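Local coordinates for structural polyprotein, VP3 (Israeli acute paralysis virus, PDB 5CDD) that probably serves as one of the jelly-roll proteins of the viral capsid, being the VP3 portion of a longer structural polyprotein, at residues B[64-68]-B[96-100]; B[88-94]-B[234-240]; B[121-125]-B[261-265]. All coordinates share one frame; numbering follows the deposited sequence.

Interaction 1 (B[64-68]-B[96-100]); sequences AVKHV and PCYSK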
ATOM      1  N   ALA B  64     -36.174  33.545 -26.126  1.00 33.08           N
ATOM      2  CA  ALA B  64     -36.773  33.372 -27.444  1.00 32.64           C
ATOM      3  C   ALA B  64     -38.190  33.940 -27.445  1.00 32.96           C
ATOM      4  O   ALA B  64     -38.891  33.881 -26.433  1.00 33.08           O
ATOM      5  CB  ALA B  64     -36.798  31.897 -27.823  1.00 31.77           C
ATOM      6  N   VAL B  65     -38.606  34.494 -28.580  1.00 32.74           N
ATOM      7  CA  VAL B  65     -39.939  35.075 -28.706  1.00 33.30           C
ATOM      8  C   VAL B  65     -40.986  34.023 -29.066  1.00 34.07           C
ATOM      9  O   VAL B  65     -40.841  33.300 -30.050  1.00 34.18           O
ATOM     10  CB  VAL B  65     -39.968  36.170 -29.789  1.00 32.66           C
ATOM     11  CG1 VAL B  65     -41.332  36.799 -29.850  1.00 32.94           C
ATOM     12  CG2 VAL B  65     -38.950  37.226 -29.483  1.00 32.67           C
ATOM     13  N   LYS B  66     -42.043  33.947 -28.263  1.00 34.40           N
ATOM     14  CA  LYS B  66     -43.116  32.996 -28.504  1.00 34.82           C
ATOM     15  C   LYS B  66     -44.366  33.693 -29.031  1.00 36.28           C
ATOM     16  O   LYS B  66     -45.141  33.101 -29.784  1.00 37.54           O
ATOM     17  CB  LYS B  66     -43.448  32.234 -27.216  1.00 33.19           C
ATOM     18  CG  LYS B  66     -42.390  31.229 -26.778  1.00 31.23           C
ATOM     19  CD  LYS B  66     -42.330  30.016 -27.705  1.00 31.57           C
ATOM     20  CE  LYS B  66     -43.616  29.204 -27.666  1.00 32.90           C
ATOM     21  NZ  LYS B  66     -43.550  27.989 -28.525  1.00 33.10           N
ATOM     22  N   HIS B  67     -44.556  34.954 -28.648  1.00 36.41           N
ATOM     23  CA  HIS B  67     -45.727  35.705 -29.083  1.00 36.37           C
ATOM     24  C   HIS B  67     -45.458  37.165 -29.430  1.00 37.03           C
ATOM     25  O   HIS B  67     -44.573  37.803 -28.862  1.00 36.79           O
ATOM     26  CB  HIS B  67     -46.805  35.671 -27.999  1.00 35.69           C
ATOM     27  CG  HIS B  67     -47.156  34.295 -27.533  1.00 35.96           C
ATOM     28  ND1 HIS B  67     -47.682  33.338 -28.372  1.00 36.71           N
ATOM     29  CD2 HIS B  67     -47.052  33.714 -26.315  1.00 36.08           C
ATOM     30  CE1 HIS B  67     -47.886  32.224 -27.691  1.00 37.45           C
ATOM     31  NE2 HIS B  67     -47.511  32.426 -26.440  1.00 37.23           N
ATOM     32  N   VAL B  68     -46.243  37.675 -30.372  1.00 38.05           N
ATOM     33  CA  VAL B  68     -46.180  39.065 -30.801  1.00 38.05           C
ATOM     34  C   VAL B  68     -47.647  39.451 -30.969  1.00 38.96           C
ATOM     35  O   VAL B  68     -48.190  39.426 -32.072  1.00 39.17           O
ATOM     36  CB  VAL B  68     -45.448  39.235 -32.153  1.00 36.52           C
ATOM     37  CG1 VAL B  68     -45.434  40.702 -32.547  1.00 33.69           C
ATOM     38  CG2 VAL B  68     -44.023  38.719 -32.045  1.00 36.34           C
ATOM     39  N   PRO B  96     -42.105  22.735 -21.045  1.00 34.84           N
ATOM     40  CA  PRO B  96     -42.451  22.058 -22.301  1.00 34.87           C
ATOM     41  C   PRO B  96     -43.108  23.014 -23.298  1.00 36.44           C
ATOM     42  O   PRO B  96     -43.556  24.099 -22.925  1.00 36.43           O
ATOM     43  CB  PRO B  96     -43.416  20.964 -21.850  1.00 33.11           C
ATOM     44  CG  PRO B  96     -42.967  20.668 -20.460  1.00 33.86           C
ATOM     45  CD  PRO B  96     -42.731  22.046 -19.903  1.00 34.68           C
ATOM     46  N   CYS B  97     -43.173  22.610 -24.562  1.00 38.06           N
ATOM     47  CA  CYS B  97     -43.785  23.450 -25.584  1.00 40.23           C
ATOM     48  C   CYS B  97     -45.302  23.275 -25.561  1.00 40.06           C
ATOM     49  O   CYS B  97     -45.800  22.169 -25.350  1.00 41.08           O
ATOM     50  CB  CYS B  97     -43.235  23.093 -26.966  1.00 40.73           C
ATOM     51  SG  CYS B  97     -43.477  24.406 -28.182  1.00 49.81           S
ATOM     52  N   TYR B  98     -46.031  24.366 -25.777  1.00 39.40           N
ATOM     53  CA  TYR B  98     -47.488  24.321 -25.753  1.00 38.99           C
ATOM     54  C   TYR B  98     -48.145  24.739 -27.064  1.00 40.02           C
ATOM     55  O   TYR B  98     -49.325  24.463 -27.288  1.00 41.35           O
ATOM     56  CB  TYR B  98     -48.010  25.204 -24.617  1.00 37.25           C
ATOM     57  CG  TYR B  98     -47.554  26.642 -24.708  1.00 37.22           C
ATOM     58  CD1 TYR B  98     -48.131  27.523 -25.624  1.00 37.62           C
ATOM     59  CD2 TYR B  98     -46.527  27.119 -23.893  1.00 37.67           C
ATOM     60  CE1 TYR B  98     -47.696  28.844 -25.728  1.00 36.29           C
ATOM     61  CE2 TYR B  98     -46.083  28.436 -23.990  1.00 37.32           C
ATOM     62  CZ  TYR B  98     -46.672  29.291 -24.909  1.00 36.90           C
ATOM     63  OH  TYR B  98     -46.237  30.590 -25.010  1.00 37.04           O
ATOM     64  N   SER B  99     -47.387  25.400 -27.931  1.00 40.19           N
ATOM     65  CA  SER B  99     -47.928  25.853 -29.206  1.00 40.25           C
ATOM     66  C   SER B  99     -47.424  25.023 -30.378  1.00 39.99           C
ATOM     67  O   SER B  99     -46.253  24.650 -30.432  1.00 40.69           O
ATOM     68  CB  SER B  99     -47.572  27.324 -29.436  1.00 40.99           C
ATOM     69  OG  SER B  99     -46.169  27.508 -29.490  1.00 42.27           O
ATOM     70  N   LYS B 100     -48.321  24.738 -31.316  1.00 39.48           N
ATOM     71  CA  LYS B 100     -47.970  23.963 -32.497  1.00 39.24           C
ATOM     72  C   LYS B 100     -48.812  24.399 -33.685  1.00 40.37           C
ATOM     73  O   LYS B 100     -49.859  25.028 -33.527  1.00 40.82           O
ATOM     74  CB  LYS B 100     -48.187  22.468 -32.247  1.00 36.50           C
ATOM     75  CG  LYS B 100     -49.639  22.067 -32.083  1.00 33.35           C
ATOM     76  CD  LYS B 100     -49.769  20.590 -31.757  1.00 31.34           C
ATOM     77  CE  LYS B 100     -51.205  20.232 -31.418  1.00 31.08           C
ATOM     78  NZ  LYS B 100     -51.326  18.844 -30.904  1.00 29.96           N
TER
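His67 of strand 64-72, part of a classic beta bulge in the jelly roll of VP3, meets Tyr98 of the loop leading from strand 90-92 to strand 101-106. Lys66 and His67 both face Val260 of the adjoining strand 255-265, and each sends its side chain to the loop. His67 NE2 and Tyr98 OH are 2.7 Å apart in a hydrogen bond that either could donate. The two side chains come from opposite directions, and their rings meet rim to rim with planes at 31°, neither lying over the other. His67 CE1 sits in the Tyr98 ring plane at its edge, 3.9 Å from Tyr98 CE1. Lys66 runs past Tyr98 the other way, its CB 3.9 Å from Tyr98 OH. Bends at chi2 (-70°) and chi3 (-65°) curl the lysine chain, bringing NZ 2.8 Å from Ser99 OG and 3.6 Å from Cys97 SG. The ammonium also stands 5.2 Å from the centroid of the Tyr98 ring, close to its normal, at most a weak cation-pi attraction.

Farther out, Asp119 ties the two polar ends together: its carbonyl accepts from Lys66 NZ while its carboxylate bonds to Ser99 OG, and Glu124 adds a salt bridge to NZ, so this buried charge is well supplied with acceptors. Trp87 meets the Tyr98 ring edge-to-face, and Arg34 of a neighbouring chain packs on both His67 and Ser99. Within the bulge, Lys66 CB lies 4.0 Å above the plane of the His67 ring, offset toward its rim.

Interaction 2 (B[88-94]-B[234-240]); sequences GGVIPVG and FSGFLCI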
ATOM      1  N   GLY B  88     -51.176  33.136 -25.986  1.00 47.78           N
ATOM      2  CA  GLY B  88     -50.453  34.391 -25.875  1.00 45.94           C
ATOM      3  C   GLY B  88     -51.177  35.321 -24.924  1.00 45.24           C
ATOM      4  O   GLY B  88     -50.564  35.908 -24.034  1.00 45.92           O
ATOM      5  N   GLY B  89     -52.489  35.437 -25.094  1.00 43.61           N
ATOM      6  CA  GLY B  89     -53.295  36.235 -24.193  1.00 40.86           C
ATOM      7  C   GLY B  89     -53.218  35.443 -22.906  1.00 39.48           C
ATOM      8  O   GLY B  89     -53.130  35.970 -21.796  1.00 39.19           O
ATOM      9  N   VAL B  90     -53.259  34.132 -23.114  1.00 38.90           N
ATOM     10  CA  VAL B  90     -53.219  33.106 -22.081  1.00 37.34           C
ATOM     11  C   VAL B  90     -51.981  32.259 -22.375  1.00 37.07           C
ATOM     12  O   VAL B  90     -51.877  31.640 -23.435  1.00 37.13           O
ATOM     13  CB  VAL B  90     -54.464  32.197 -22.112  1.00 36.59           C
ATOM     14  CG1 VAL B  90     -54.391  31.191 -20.974  1.00 34.58           C
ATOM     15  CG2 VAL B  90     -55.728  33.034 -21.997  1.00 36.37           C
ATOM     16  N   ILE B  91     -51.043  32.242 -21.435  1.00 35.83           N
ATOM     17  CA  ILE B  91     -49.809  31.490 -21.618  1.00 33.77           C
ATOM     18  C   ILE B  91     -49.607  30.373 -20.600  1.00 33.26           C
ATOM     19  O   ILE B  91     -49.488  30.626 -19.400  1.00 33.72           O
ATOM     20  CB  ILE B  91     -48.586  32.427 -21.546  1.00 32.78           C
ATOM     21  CG1 ILE B  91     -48.727  33.540 -22.586  1.00 31.98           C
ATOM     22  CG2 ILE B  91     -47.307  31.637 -21.786  1.00 32.14           C
ATOM     23  CD1 ILE B  91     -47.625  34.569 -22.532  1.00 31.61           C
ATOM     24  N   PRO B  92     -49.571  29.114 -21.068  1.00 32.25           N
ATOM     25  CA  PRO B  92     -49.372  27.988 -20.153  1.00 31.47           C
ATOM     26  C   PRO B  92     -47.978  28.084 -19.537  1.00 32.07           C
ATOM     27  O   PRO B  92     -46.974  28.068 -20.253  1.00 33.26           O
ATOM     28  CB  PRO B  92     -49.510  26.770 -21.066  1.00 30.73           C
ATOM     29  CG  PRO B  92     -50.435  27.248 -22.133  1.00 30.03           C
ATOM     30  CD  PRO B  92     -49.916  28.635 -22.417  1.00 31.33           C
ATOM     31  N   VAL B  93     -47.917  28.202 -18.215  1.00 31.97           N
ATOM     32  CA  VAL B  93     -46.637  28.300 -17.529  1.00 32.46           C
ATOM     33  C   VAL B  93     -45.996  26.921 -17.435  1.00 33.41           C
ATOM     34  O   VAL B  93     -46.496  26.049 -16.736  1.00 34.57           O
ATOM     35  CB  VAL B  93     -46.809  28.873 -16.109  1.00 31.44           C
ATOM     36  CG1 VAL B  93     -45.474  28.887 -15.384  1.00 30.45           C
ATOM     37  CG2 VAL B  93     -47.377  30.278 -16.188  1.00 32.06           C
ATOM     38  N   GLY B  94     -44.890  26.726 -18.145  1.00 33.78           N
ATOM     39  CA  GLY B  94     -44.217  25.441 -18.118  1.00 33.25           C
ATOM     40  C   GLY B  94     -43.061  25.393 -19.095  1.00 33.87           C
ATOM     41  O   GLY B  94     -43.050  26.119 -20.091  1.00 35.46           O
ATOM     42  N   PHE B 234     -47.928  21.521 -17.116  1.00 34.26           N
ATOM     43  CA  PHE B 234     -47.785  22.955 -16.877  1.00 33.50           C
ATOM     44  C   PHE B 234     -47.940  23.586 -15.495  1.00 34.90           C
ATOM     45  O   PHE B 234     -47.209  24.519 -15.178  1.00 37.22           O
ATOM     46  CB  PHE B 234     -48.650  23.697 -17.893  1.00 29.75           C
ATOM     47  CG  PHE B 234     -48.166  23.533 -19.303  1.00 27.13           C
ATOM     48  CD1 PHE B 234     -46.987  24.143 -19.720  1.00 25.32           C
ATOM     49  CD2 PHE B 234     -48.847  22.717 -20.198  1.00 26.95           C
ATOM     50  CE1 PHE B 234     -46.492  23.940 -21.005  1.00 24.20           C
ATOM     51  CE2 PHE B 234     -48.359  22.506 -21.487  1.00 25.37           C
ATOM     52  CZ  PHE B 234     -47.180  23.118 -21.890  1.00 24.45           C
ATOM     53  N   SER B 235     -48.875  23.121 -14.676  1.00 35.50           N
ATOM     54  CA  SER B 235     -49.043  23.681 -13.324  1.00 37.01           C
ATOM     55  C   SER B 235     -49.830  24.986 -13.231  1.00 36.44           C
ATOM     56  O   SER B 235     -50.221  25.394 -12.136  1.00 37.52           O
ATOM     57  CB  SER B 235     -47.682  23.919 -12.654  1.00 37.20           C
ATOM     58  OG  SER B 235     -47.202  25.232 -12.925  1.00 30.54           O
ATOM     59  N   GLY B 236     -50.047  25.654 -14.358  1.00 35.21           N
ATOM     60  CA  GLY B 236     -50.791  26.900 -14.317  1.00 33.85           C
ATOM     61  C   GLY B 236     -50.685  27.698 -15.597  1.00 33.39           C
ATOM     62  O   GLY B 236     -50.305  27.162 -16.638  1.00 32.34           O
ATOM     63  N   PHE B 237     -51.012  28.984 -15.525  1.00 32.92           N
ATOM     64  CA  PHE B 237     -50.954  29.837 -16.702  1.00 32.31           C
ATOM     65  C   PHE B 237     -50.921  31.321 -16.360  1.00 32.49           C
ATOM     66  O   PHE B 237     -51.291  31.731 -15.258  1.00 31.80           O
ATOM     67  CB  PHE B 237     -52.159  29.547 -17.608  1.00 31.99           C
ATOM     68  CG  PHE B 237     -53.487  29.940 -17.010  1.00 31.46           C
ATOM     69  CD1 PHE B 237     -53.972  31.239 -17.142  1.00 31.12           C
ATOM     70  CD2 PHE B 237     -54.254  29.011 -16.309  1.00 32.09           C
ATOM     71  CE1 PHE B 237     -55.198  31.609 -16.585  1.00 29.81           C
ATOM     72  CE2 PHE B 237     -55.483  29.372 -15.748  1.00 30.12           C
ATOM     73  CZ  PHE B 237     -55.954  30.673 -15.888  1.00 29.74           C
ATOM     74  N   LEU B 238     -50.455  32.116 -17.316  1.00 33.89           N
ATOM     75  CA  LEU B 238     -50.393  33.562 -17.163  1.00 35.20           C
ATOM     76  C   LEU B 238     -51.490  34.132 -18.043  1.00 36.49           C
ATOM     77  O   LEU B 238     -51.833  33.546 -19.066  1.00 36.96           O
ATOM     78  CB  LEU B 238     -49.045  34.109 -17.632  1.00 34.56           C
ATOM     79  CG  LEU B 238     -47.813  33.874 -16.767  1.00 34.77           C
ATOM     80  CD1 LEU B 238     -46.594  34.421 -17.468  1.00 34.50           C
ATOM     81  CD2 LEU B 238     -47.975  34.560 -15.433  1.00 33.55           C
ATOM     82  N   CYS B 239     -52.032  35.276 -17.653  1.00 37.96           N
ATOM     83  CA  CYS B 239     -53.093  35.894 -18.427  1.00 38.47           C
ATOM     84  C   CYS B 239     -52.833  37.385 -18.590  1.00 38.67           C
ATOM     85  O   CYS B 239     -52.627  38.099 -17.606  1.00 38.62           O
ATOM     86  CB  CYS B 239     -54.436  35.658 -17.737  1.00 38.82           C
ATOM     87  SG  CYS B 239     -55.864  36.052 -18.750  1.00 40.19           S
ATOM     88  N   ILE B 240     -52.841  37.848 -19.837  1.00 38.96           N
ATOM     89  CA  ILE B 240     -52.601  39.254 -20.139  1.00 39.08           C
ATOM     90  C   ILE B 240     -53.905  39.961 -20.516  1.00 39.85           C
ATOM     91  O   ILE B 240     -54.419  39.795 -21.624  1.00 39.84           O
ATOM     92  CB  ILE B 240     -51.588  39.398 -21.295  1.00 38.49           C
ATOM     93  CG1 ILE B 240     -50.324  38.598 -20.974  1.00 36.41           C
ATOM     94  CG2 ILE B 240     -51.238  40.863 -21.503  1.00 37.86           C
ATOM     95  CD1 ILE B 240     -49.291  38.602 -22.080  1.00 34.91           C
TER
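Val93 lies against Phe237 and Leu238 where strands 90-92 and 236-247 run antiparallel, the former being the outermost strand, within this chain, of the four-stranded (CHEF) sheet of the jelly roll. Its CB is 3.9 Å from Gly236 O. Beyond it, with CG1 anti to the backbone N (chi1 177°), CG2 is left anti to the carbonyl carbon, and this methyl fits 3.6 Å from Phe237 CA and 3.7 Å from Leu238 CG. Met137 and Tyr139 of strand 132-144 also pack on Val93, joining this edge to the facing sheet.

The backbone ladder centres on the hydrogen-bonded pair Ile91 and Leu238: Ile91 N gives to Leu238 O over 2.8 Å, and Leu238 N returns a bond to Ile91 O. Ile240 N to Gly89 O extends the ladder with a nearly straight bond. Val93 N to Gly236 O, at 3.0 Å, ends it less squarely, the donor standing 45° out of the carbonyl plane. On the face shared by Val90, Pro92, Phe237 and Cys239, Val90 CG1 touches Phe237 CD1 at 3.9 Å. Just before strand 236-247, the Phe234 ring offers one face to Pro92 CB in a CH-pi contact, 3.9 Å from the ring centroid and 13° off the normal.

Interaction 3 (B[121-125]-B[261-265]); sequences APCEY and WKWAE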
ATOM      1  N   ALA B 121     -38.722  26.875 -28.280  1.00 37.84           N
ATOM      2  CA  ALA B 121     -37.775  27.887 -27.837  1.00 37.66           C
ATOM      3  C   ALA B 121     -36.653  27.044 -27.229  1.00 38.40           C
ATOM      4  O   ALA B 121     -36.869  25.882 -26.879  1.00 38.93           O
ATOM      5  CB  ALA B 121     -38.401  28.765 -26.773  1.00 35.40           C
ATOM      6  N   PRO B 122     -35.444  27.607 -27.092  1.00 38.01           N
ATOM      7  CA  PRO B 122     -34.351  26.816 -26.517  1.00 36.75           C
ATOM      8  C   PRO B 122     -34.680  25.947 -25.292  1.00 35.39           C
ATOM      9  O   PRO B 122     -34.281  24.784 -25.239  1.00 34.32           O
ATOM     10  CB  PRO B 122     -33.266  27.866 -26.245  1.00 37.83           C
ATOM     11  CG  PRO B 122     -34.028  29.158 -26.165  1.00 38.76           C
ATOM     12  CD  PRO B 122     -35.045  29.013 -27.252  1.00 37.67           C
ATOM     13  N   CYS B 123     -35.409  26.480 -24.315  1.00 34.28           N
ATOM     14  CA  CYS B 123     -35.730  25.680 -23.136  1.00 33.80           C
ATOM     15  C   CYS B 123     -36.766  24.597 -23.433  1.00 34.05           C
ATOM     16  O   CYS B 123     -36.723  23.511 -22.854  1.00 35.49           O
ATOM     17  CB  CYS B 123     -36.224  26.567 -21.988  1.00 33.77           C
ATOM     18  SG  CYS B 123     -37.880  27.247 -22.193  1.00 36.04           S
ATOM     19  N   GLU B 124     -37.698  24.890 -24.333  1.00 33.97           N
ATOM     20  CA  GLU B 124     -38.730  23.924 -24.702  1.00 32.74           C
ATOM     21  C   GLU B 124     -38.097  22.794 -25.514  1.00 32.98           C
ATOM     22  O   GLU B 124     -38.538  21.645 -25.454  1.00 33.93           O
ATOM     23  CB  GLU B 124     -39.823  24.598 -25.538  1.00 32.65           C
ATOM     24  CG  GLU B 124     -40.480  25.801 -24.879  1.00 34.14           C
ATOM     25  CD  GLU B 124     -41.579  26.406 -25.737  1.00 35.72           C
ATOM     26  OE1 GLU B 124     -41.322  26.680 -26.928  1.00 35.39           O
ATOM     27  OE2 GLU B 124     -42.698  26.616 -25.222  1.00 36.41           O
ATOM     28  N   TYR B 125     -37.059  23.138 -26.269  1.00 32.02           N
ATOM     29  CA  TYR B 125     -36.336  22.188 -27.112  1.00 30.23           C
ATOM     30  C   TYR B 125     -35.577  21.178 -26.253  1.00 30.27           C
ATOM     31  O   TYR B 125     -35.495  19.995 -26.586  1.00 29.91           O
ATOM     32  CB  TYR B 125     -35.372  22.963 -28.021  1.00 29.22           C
ATOM     33  CG  TYR B 125     -34.660  22.147 -29.082  1.00 29.67           C
ATOM     34  CD1 TYR B 125     -33.490  21.444 -28.788  1.00 30.23           C
ATOM     35  CD2 TYR B 125     -35.141  22.101 -30.391  1.00 29.24           C
ATOM     36  CE1 TYR B 125     -32.814  20.720 -29.774  1.00 28.67           C
ATOM     37  CE2 TYR B 125     -34.475  21.379 -31.381  1.00 29.14           C
ATOM     38  CZ  TYR B 125     -33.314  20.694 -31.066  1.00 28.90           C
ATOM     39  OH  TYR B 125     -32.659  19.982 -32.042  1.00 28.79           O
ATOM     40  N   TRP B 261     -41.143  36.953 -24.457  1.00 33.51           N
ATOM     41  CA  TRP B 261     -39.962  36.099 -24.503  1.00 32.45           C
ATOM     42  C   TRP B 261     -40.094  35.011 -23.444  1.00 32.15           C
ATOM     43  O   TRP B 261     -40.697  35.231 -22.394  1.00 33.11           O
ATOM     44  CB  TRP B 261     -38.693  36.911 -24.240  1.00 32.09           C
ATOM     45  CG  TRP B 261     -38.406  37.954 -25.277  1.00 31.50           C
ATOM     46  CD1 TRP B 261     -39.080  39.126 -25.475  1.00 31.32           C
ATOM     47  CD2 TRP B 261     -37.361  37.921 -26.257  1.00 30.43           C
ATOM     48  NE1 TRP B 261     -38.517  39.826 -26.518  1.00 31.16           N
ATOM     49  CE2 TRP B 261     -37.461  39.108 -27.015  1.00 30.07           C
ATOM     50  CE3 TRP B 261     -36.349  37.001 -26.568  1.00 29.93           C
ATOM     51  CZ2 TRP B 261     -36.586  39.401 -28.067  1.00 29.52           C
ATOM     52  CZ3 TRP B 261     -35.478  37.294 -27.615  1.00 27.82           C
ATOM     53  CH2 TRP B 261     -35.604  38.485 -28.351  1.00 27.82           C
ATOM     54  N   LYS B 262     -39.524  33.842 -23.719  1.00 31.12           N
ATOM     55  CA  LYS B 262     -39.597  32.726 -22.783  1.00 29.97           C
ATOM     56  C   LYS B 262     -38.260  32.018 -22.581  1.00 29.53           C
ATOM     57  O   LYS B 262     -37.489  31.834 -23.525  1.00 30.22           O
ATOM     58  CB  LYS B 262     -40.638  31.712 -23.269  1.00 29.16           C
ATOM     59  CG  LYS B 262     -40.743  30.460 -22.411  1.00 29.05           C
ATOM     60  CD  LYS B 262     -41.743  29.469 -22.987  1.00 28.81           C
ATOM     61  CE  LYS B 262     -41.829  28.214 -22.131  1.00 30.10           C
ATOM     62  NZ  LYS B 262     -42.848  27.251 -22.630  1.00 29.46           N
ATOM     63  N   TRP B 263     -37.995  31.627 -21.339  1.00 28.52           N
ATOM     64  CA  TRP B 263     -36.774  30.908 -20.986  1.00 27.71           C
ATOM     65  C   TRP B 263     -36.928  30.389 -19.557  1.00 26.84           C
ATOM     66  O   TRP B 263     -37.852  30.789 -18.849  1.00 26.02           O
ATOM     67  CB  TRP B 263     -35.543  31.817 -21.130  1.00 26.94           C
ATOM     68  CG  TRP B 263     -35.341  32.821 -20.036  1.00 27.34           C
ATOM     69  CD1 TRP B 263     -34.668  32.632 -18.863  1.00 27.12           C
ATOM     70  CD2 TRP B 263     -35.817  34.173 -20.012  1.00 27.58           C
ATOM     71  NE1 TRP B 263     -34.692  33.782 -18.110  1.00 26.71           N
ATOM     72  CE2 TRP B 263     -35.392  34.743 -18.791  1.00 27.31           C
ATOM     73  CE3 TRP B 263     -36.562  34.958 -20.903  1.00 28.35           C
ATOM     74  CZ2 TRP B 263     -35.688  36.066 -18.437  1.00 26.71           C
ATOM     75  CZ3 TRP B 263     -36.856  36.275 -20.550  1.00 27.88           C
ATOM     76  CH2 TRP B 263     -36.418  36.812 -19.327  1.00 27.36           C
ATOM     77  N   ALA B 264     -36.041  29.492 -19.139  1.00 27.47           N
ATOM     78  CA  ALA B 264     -36.129  28.920 -17.797  1.00 28.31           C
ATOM     79  C   ALA B 264     -34.865  29.074 -16.959  1.00 28.77           C
ATOM     80  O   ALA B 264     -33.771  29.287 -17.483  1.00 29.75           O
ATOM     81  CB  ALA B 264     -36.502  27.445 -17.895  1.00 28.24           C
ATOM     82  N   GLU B 265     -35.032  28.961 -15.645  1.00 28.65           N
ATOM     83  CA  GLU B 265     -33.919  29.068 -14.708  1.00 29.66           C
ATOM     84  C   GLU B 265     -34.127  28.041 -13.602  1.00 30.62           C
ATOM     85  O   GLU B 265     -35.239  27.552 -13.410  1.00 31.26           O
ATOM     86  CB  GLU B 265     -33.858  30.471 -14.108  1.00 29.52           C
ATOM     87  CG  GLU B 265     -33.959  31.578 -15.139  1.00 30.88           C
ATOM     88  CD  GLU B 265     -33.696  32.950 -14.552  1.00 32.06           C
ATOM     89  OE1 GLU B 265     -34.134  33.206 -13.411  1.00 32.85           O
ATOM     90  OE2 GLU B 265     -33.062  33.778 -15.240  1.00 32.26           O
TER
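Lys262 and Glu124 form a buried salt bridge between strand 255-265 and the first turn of helix 122-127. The lysine chain is extended throughout, with CG anti to the backbone N (chi1 177°), and it crosses the glutamate side chain at about a right angle. Its NZ reaches Glu124 OE2 at 2.7 Å, meeting that oxygen on the anti side and 28° out of the carboxylate plane. The approach is not made by charge alone, since the methylene carbons also touch: Lys262 CE passes 3.9 Å from Glu124 CG.

The other carboxylate oxygen is turned back to the start of the helix. Glu124 OE1 accepts from Ala121 N over 2.9 Å through its anti lone pair, so the residue just before the helix helps to fix the rotation of the carboxylate. With Lys66 also at OE1 and the helix start close by, the carboxylate is probably favoured in its charged form. NZ of Lys262 in turn has a further acceptor in Gly94 O and a weak one in Pro96 O.

Cys123, the next residue back in the helix, supplies the apolar half. Its SG lies between the backbone N and the carbonyl carbon (chi1 73°), which brings the sulfur against the strand, 4.0 Å from Trp263 CA and 4.1 Å from Lys262 CE. One residue farther along the strand, Cys123 CB rests against the Ala264 methyl, CB to CB 4.2 Å, where two small side chains let helix and strand come close.

In the BIDG sheet of the jelly roll, strand 255-265 (I) is flanked by strands 64-72 (B) and 132-144 (D), and the start of helix 122-127 packs beside it, with Ala121 and Pro122 also touching Ala64 of strand 64-72.

The three contacts lie within about 12 Å of the chain's centre: the centres of interactions 1 and 3 lie about 9 Å apart, those of 1 and 2 about 11 Å, and those of 2 and 3 about 14 Å. Interactions 1 and 3 share the sheet in which strands 64-72 and 255-265 are neighbours; interaction 2 belongs to the other, four-stranded sheet. Along the chain, interaction 1 closes before interaction 3 opens, while interaction 2 crosses both. Direct contacts join them: Tyr98 CB packs on Phe234 CZ between 1 and 2, and Lys262 N probably hydrogen-bonds to Ala64 O between 1 and 3. Residues far apart in sequence thus link the two sheets of the jelly roll with the helix and loop beside them.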